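Local coordinates for putative antioxidant defense protein Mlr4105 (Mesorhizobium loti, PDB 3C1L), which probably acts as a peroxiredoxin-type antioxidant enzyme of the all-helical AhpD-like (carboxymuconolactone decarboxylase) family, at residues E15-T20 against F43-L48; P35-A40 against R49-I54. All coordinates share one frame; numbering follows the deposited sequence.

Contact 1: residues E15-T20 against F43-L48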
loop_
_atom_site.group_PDB
_atom_site.type_symbol
_atom_site.label_atom_id
_atom_site.label_comp_id
_atom_site.label_asym_id
_atom_site.label_seq_id
_atom_site.Cartn_x
_atom_site.Cartn_y
_atom_site.Cartn_z
ATOM N N GLU B 15 -5.559 21.648 38.979
ATOM C CA GLU B 15 -5.665 20.519 39.904
ATOM C C GLU B 15 -6.682 19.466 39.467
ATOM O O GLU B 15 -7.681 19.754 38.808
ATOM C CB GLU B 15 -6.045 20.991 41.306
ATOM C CG GLU B 15 -4.899 21.398 42.164
ATOM C CD GLU B 15 -5.359 21.727 43.565
ATOM O OE1 GLU B 15 -5.784 22.884 43.802
ATOM O OE2 GLU B 15 -5.296 20.825 44.434
ATOM N N LEU B 16 -6.401 18.234 39.860
ATOM C CA LEU B 16 -7.337 17.136 39.720
ATOM C C LEU B 16 -8.527 17.399 40.624
ATOM O O LEU B 16 -8.372 17.928 41.722
ATOM C CB LEU B 16 -6.681 15.831 40.146
ATOM C CG LEU B 16 -5.476 15.352 39.351
ATOM C CD1 LEU B 16 -4.907 14.123 40.033
ATOM C CD2 LEU B 16 -5.859 15.059 37.905
ATOM N N SER B 17 -9.715 17.023 40.169
ATOM C CA SER B 17 -10.895 17.147 41.015
ATOM C C SER B 17 -10.730 16.169 42.139
ATOM O O SER B 17 -9.995 15.206 42.008
ATOM C CB SER B 17 -12.172 16.838 40.231
ATOM O OG SER B 17 -12.125 15.559 39.594
ATOM N N GLU B 18 -11.403 16.401 43.257
ATOM C CA GLU B 18 -11.330 15.454 44.373
ATOM C C GLU B 18 -11.832 14.033 44.044
ATOM O O GLU B 18 -11.279 13.056 44.569
ATOM C CB GLU B 18 -12.043 16.006 45.590
ATOM C CG GLU B 18 -11.152 16.953 46.398
ATOM C CD GLU B 18 -9.915 16.253 46.948
ATOM O OE1 GLU B 18 -9.789 15.008 46.790
ATOM O OE2 GLU B 18 -9.076 16.948 47.544
ATOM N N PRO B 19 -12.881 13.917 43.202
ATOM C CA PRO B 19 -13.284 12.652 42.628
ATOM C C PRO B 19 -12.194 11.928 41.834
ATOM O O PRO B 19 -12.088 10.714 41.928
ATOM C CB PRO B 19 -14.442 13.051 41.714
ATOM C CG PRO B 19 -15.051 14.202 42.380
ATOM C CD PRO B 19 -13.986 14.892 43.165
ATOM N N THR B 20 -11.399 12.652 41.063
ATOM C CA THR B 20 -10.339 12.033 40.269
ATOM C C THR B 20 -9.150 11.599 41.105
ATOM O O THR B 20 -8.587 10.532 40.891
ATOM C CB THR B 20 -9.894 12.963 39.167
ATOM O OG1 THR B 20 -11.010 13.159 38.297
ATOM C CG2 THR B 20 -8.704 12.399 38.362
ATOM N N PHE B 43 -7.558 16.378 32.508
ATOM C CA PHE B 43 -7.768 17.844 32.352
ATOM C C PHE B 43 -9.265 18.179 32.238
ATOM O O PHE B 43 -9.650 19.338 32.362
ATOM C CB PHE B 43 -7.017 18.408 31.132
ATOM C CG PHE B 43 -7.579 17.943 29.776
ATOM C CD1 PHE B 43 -8.635 18.613 29.167
ATOM C CD2 PHE B 43 -7.044 16.861 29.131
ATOM C CE1 PHE B 43 -9.134 18.202 27.948
ATOM C CE2 PHE B 43 -7.553 16.434 27.894
ATOM C CZ PHE B 43 -8.597 17.108 27.313
ATOM N N ASP B 44 -10.090 17.150 32.013
ATOM C CA ASP B 44 -11.540 17.262 31.906
ATOM C C ASP B 44 -12.234 15.989 32.468
ATOM O O ASP B 44 -12.255 14.954 31.812
ATOM C CB ASP B 44 -11.852 17.437 30.406
ATOM C CG ASP B 44 -13.236 17.994 30.134
ATOM O OD1 ASP B 44 -14.129 17.904 30.992
ATOM O OD2 ASP B 44 -13.421 18.559 29.040
ATOM N N ASP B 45 -12.807 16.056 33.667
ATOM C CA ASP B 45 -13.449 14.884 34.287
ATOM C C ASP B 45 -14.553 14.316 33.412
ATOM O O ASP B 45 -14.991 13.188 33.620
ATOM C CB ASP B 45 -14.088 15.246 35.647
ATOM C CG ASP B 45 -13.094 15.278 36.798
ATOM O OD1 ASP B 45 -11.870 15.194 36.541
ATOM O OD2 ASP B 45 -13.553 15.403 37.966
ATOM N N LYS B 46 -15.025 15.142 32.477
ATOM C CA LYS B 46 -16.095 14.807 31.540
ATOM C C LYS B 46 -15.596 13.794 30.550
ATOM O O LYS B 46 -16.236 12.777 30.305
ATOM C CB LYS B 46 -16.533 16.088 30.796
ATOM C CG LYS B 46 -17.945 16.104 30.244
ATOM C CD LYS B 46 -18.592 17.495 30.420
ATOM C CE LYS B 46 -20.127 17.447 30.194
ATOM N NZ LYS B 46 -20.861 18.751 30.498
ATOM N N LYS B 47 -14.431 14.093 29.990
ATOM C CA LYS B 47 -13.767 13.229 29.063
ATOM C C LYS B 47 -13.275 11.927 29.749
ATOM O O LYS B 47 -13.483 10.837 29.241
ATOM C CB LYS B 47 -12.583 13.975 28.432
ATOM C CG LYS B 47 -12.951 15.249 27.689
ATOM C CD LYS B 47 -11.864 15.637 26.674
ATOM C CE LYS B 47 -12.125 16.954 25.938
ATOM N NZ LYS B 47 -13.545 17.333 25.806
ATOM N N LEU B 48 -12.617 12.060 30.893
ATOM C CA LEU B 48 -12.104 10.920 31.654
ATOM C C LEU B 48 -13.227 9.925 31.915
ATOM O O LEU B 48 -13.087 8.748 31.627
ATOM C CB LEU B 48 -11.480 11.415 32.975
ATOM C CG LEU B 48 -10.812 10.448 33.949
ATOM C CD1 LEU B 48 -9.658 9.708 33.274
ATOM C CD2 LEU B 48 -10.312 11.204 35.207
HETATM O O HOH W 1 -9.632 16.377 36.998
#
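Thr-20 and Asp-45, each in the first turn of its own helix, carry this contact through a hydroxyl–carboxylate bond. Thr-20 OG1 donates to Asp-45 OD1 over 2.8 Å, and it meets the carboxylate from above its plane, about 49° out of it. The hydroxyl gets there because it sits beside the backbone N of Thr-20 (chi1 -64°), opposite the carbonyl carbon. Thr-20 and Leu-48 reach toward each other tip to tip, and Leu-48 CD2 comes to 3.7 Å from both OG1 and CG2 of Thr-20. A second grip on the carboxylate comes through water: the bound molecule donates to Asp-45 OD1 at 2.6 Å and accepts from Ser-17 N at 3.2 Å. Two donors therefore hold the same oxygen, which should limit rotation of the carboxylate. Ser-17 lies beside this group, but the model brings its hydroxyl too near Asp-45, so details there are doubtful.

Both segments are helix starts. Ser-17 stands at the N-cap of one helix, with a weak and, given the doubtful place of OG, uncertain capping bond from Thr-20 N, while Asp-44 caps the other by accepting from Lys-46 N at OD1, 3.3 Å away. Asp-44 OD2 also forms a long salt bridge with Lys-47 NZ, which has a second partner in Asp-57 of the second subunit. The contact joins the start of helix 18-31 to that of helix 45-60, next to the subunit interface, where Phe-43 meets Trp-156 of the second subunit edge to face.

Contact 2: residues P35-A40 against R49-I54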
loop_
_atom_site.group_PDB
_atom_site.type_symbol
_atom_site.label_atom_id
_atom_site.label_comp_id
_atom_site.label_asym_id
_atom_site.label_seq_id
_atom_site.Cartn_x
_atom_site.Cartn_y
_atom_site.Cartn_z
ATOM N N PRO B 35 -2.600 4.283 35.180
ATOM C CA PRO B 35 -2.315 4.216 33.752
ATOM C C PRO B 35 -2.196 5.598 33.130
ATOM O O PRO B 35 -3.017 6.460 33.367
ATOM C CB PRO B 35 -3.513 3.403 33.178
ATOM C CG PRO B 35 -3.939 2.579 34.315
ATOM C CD PRO B 35 -3.749 3.429 35.521
ATOM N N ASN B 36 -1.130 5.813 32.386
ATOM C CA ASN B 36 -0.862 7.123 31.828
ATOM C C ASN B 36 -1.981 7.678 30.971
ATOM O O ASN B 36 -2.132 8.881 30.916
ATOM C CB ASN B 36 0.477 7.133 31.078
ATOM C CG ASN B 36 1.646 7.305 32.022
ATOM O OD1 ASN B 36 1.458 7.521 33.235
ATOM N ND2 ASN B 36 2.845 7.240 31.489
ATOM N N VAL B 37 -2.769 6.823 30.327
ATOM C CA VAL B 37 -3.903 7.293 29.480
ATOM C C VAL B 37 -4.922 8.068 30.340
ATOM O O VAL B 37 -5.434 9.133 29.938
ATOM C CB VAL B 37 -4.586 6.099 28.743
ATOM C CG1 VAL B 37 -5.173 5.129 29.762
ATOM C CG2 VAL B 37 -5.650 6.555 27.677
ATOM N N LEU B 38 -5.147 7.580 31.564
ATOM C CA LEU B 38 -6.072 8.223 32.482
ATOM C C LEU B 38 -5.573 9.612 32.840
ATOM O O LEU B 38 -6.356 10.541 32.902
ATOM C CB LEU B 38 -6.258 7.377 33.734
ATOM C CG LEU B 38 -6.898 5.999 33.530
ATOM C CD1 LEU B 38 -7.146 5.317 34.846
ATOM C CD2 LEU B 38 -8.162 6.127 32.717
ATOM N N LYS B 39 -4.272 9.749 33.063
ATOM C CA LYS B 39 -3.679 11.054 33.372
ATOM C C LYS B 39 -3.819 12.009 32.197
ATOM O O LYS B 39 -3.967 13.201 32.407
ATOM C CB LYS B 39 -2.213 10.921 33.745
ATOM C CG LYS B 39 -1.925 9.966 34.863
ATOM C CD LYS B 39 -0.439 9.989 35.166
ATOM C CE LYS B 39 -0.024 8.887 36.112
ATOM N NZ LYS B 39 1.045 8.029 35.508
ATOM N N ALA B 40 -3.785 11.476 30.970
ATOM C CA ALA B 40 -4.021 12.251 29.731
ATOM C C ALA B 40 -5.425 12.913 29.694
ATOM O O ALA B 40 -5.584 14.032 29.223
ATOM C CB ALA B 40 -3.814 11.335 28.475
ATOM N N ARG B 49 -14.347 10.396 32.439
ATOM C CA ARG B 49 -15.496 9.534 32.635
ATOM C C ARG B 49 -15.974 8.881 31.339
ATOM O O ARG B 49 -16.387 7.751 31.372
ATOM C CB ARG B 49 -16.675 10.272 33.264
ATOM C CG ARG B 49 -16.726 10.188 34.786
ATOM C CD ARG B 49 -16.862 8.745 35.304
ATOM N NE ARG B 49 -18.012 8.039 34.730
ATOM C CZ ARG B 49 -19.239 8.028 35.257
ATOM N NH1 ARG B 49 -19.508 8.700 36.384
ATOM N NH2 ARG B 49 -20.216 7.352 34.648
ATOM N N ALA B 50 -15.979 9.619 30.229
ATOM C CA ALA B 50 -16.384 9.065 28.948
ATOM C C ALA B 50 -15.425 7.937 28.601
ATOM O O ALA B 50 -15.845 6.817 28.245
ATOM C CB ALA B 50 -16.353 10.139 27.841
ATOM N N PHE B 51 -14.125 8.232 28.717
ATOM C CA PHE B 51 -13.111 7.246 28.385
ATOM C C PHE B 51 -13.310 5.991 29.220
ATOM O O PHE B 51 -13.382 4.929 28.663
ATOM C CB PHE B 51 -11.696 7.763 28.570
ATOM C CG PHE B 51 -10.658 6.700 28.384
ATOM C CD1 PHE B 51 -10.283 6.297 27.110
ATOM C CD2 PHE B 51 -10.096 6.061 29.468
ATOM C CE1 PHE B 51 -9.354 5.284 26.922
ATOM C CE2 PHE B 51 -9.169 5.019 29.277
ATOM C CZ PHE B 51 -8.795 4.657 27.991
ATOM N N THR B 52 -13.388 6.112 30.541
ATOM C CA THR B 52 -13.367 4.923 31.400
ATOM C C THR B 52 -14.646 4.069 31.213
ATOM O O THR B 52 -14.552 2.852 31.226
ATOM C CB THR B 52 -13.123 5.232 32.931
ATOM O OG1 THR B 52 -14.288 5.807 33.503
ATOM C CG2 THR B 52 -11.933 6.181 33.170
ATOM N N ASP B 53 -15.803 4.718 31.010
ATOM C CA ASP B 53 -17.065 4.070 30.665
ATOM C C ASP B 53 -16.950 3.177 29.441
ATOM O O ASP B 53 -17.326 2.012 29.527
ATOM C CB ASP B 53 -18.182 5.102 30.355
ATOM C CG ASP B 53 -18.755 5.769 31.585
ATOM O OD1 ASP B 53 -18.621 5.256 32.729
ATOM O OD2 ASP B 53 -19.383 6.826 31.391
ATOM N N ILE B 54 -16.464 3.732 28.307
ATOM C CA ILE B 54 -16.302 2.976 27.062
ATOM C C ILE B 54 -15.257 1.901 27.246
ATOM O O ILE B 54 -15.427 0.819 26.740
ATOM C CB ILE B 54 -15.810 3.797 25.829
ATOM C CG1 ILE B 54 -16.777 4.887 25.469
ATOM C CG2 ILE B 54 -15.785 2.932 24.567
ATOM C CD1 ILE B 54 -17.911 4.389 24.560
#
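Helix 36-40 and segment 49-54 of the long helix 45-60, which meet through Val-37, Leu-38, Phe-51 and Thr-52, run roughly antiparallel, with 144° between their N-to-C directions. The axes approach to 10.4 Å, and the nearest CA atoms, those of Leu-38 and Thr-52, are 8.1 Å apart, a spacing that leaves the side chains to bridge the gap. Phe-51 does most of this. With CG anti to the backbone N (chi1 173°), its ring extends across to the short helix and crosses both aliphatic side chains at about a right angle. Val-37 touches the far end of the ring with both methyls: CG2 comes to 3.7 Å from CZ, and CG1 lies 4.0 Å from CE2. Leu-38 CD2 approaches one flank obliquely, 3.8 Å from both CD2 and CE2 of the phenylalanine. The same leucine methyl also rests on Thr-52 CG2 at 3.8 Å, so it touches side chains of two consecutive residues, which meet it from directions about a right angle apart.

This is apolar helix-to-helix packing within the all-helical AhpD-like fold, joining a one-turn helix to the long helix that follows it in the chain. Helix 18-31 covers Leu-38 with Tyr-23, Phe-24 and Cys-27, and Tyr-23 touches Thr-52 as well. Phe-164 of helix 152-175 packs on Phe-51, whose ring also meets that of Tyr-41 with the planes nearly parallel. On the short helix, the backbone N of Val-37 is hydrogen-bonded to Tyr-85 OH.

Overall arrangement
Contacts 1 and 2 show how one long helix can organise the chain segments that precede it. Helix 45-60 serves both: its first turn receives the start of helix 18-31 in contact 1, and its next turns receive helix 36-40 in contact 2. The centres lie about 10 Å apart, and the contacts touch directly where Leu-48 CD1 packs 3.4 Å from Leu-38 O. Contact 1 is more peripheral, about 22 Å from the chain's centre against about 12 Å for contact 2. Each also reaches the second subunit. In contact 2 the side chain of Val-37 is about 3 Å, nearest atom to nearest atom, from a bound PEG (di(hydroxyethyl)ether), probably from the crystallisation liquor, though such molecules often mark pockets.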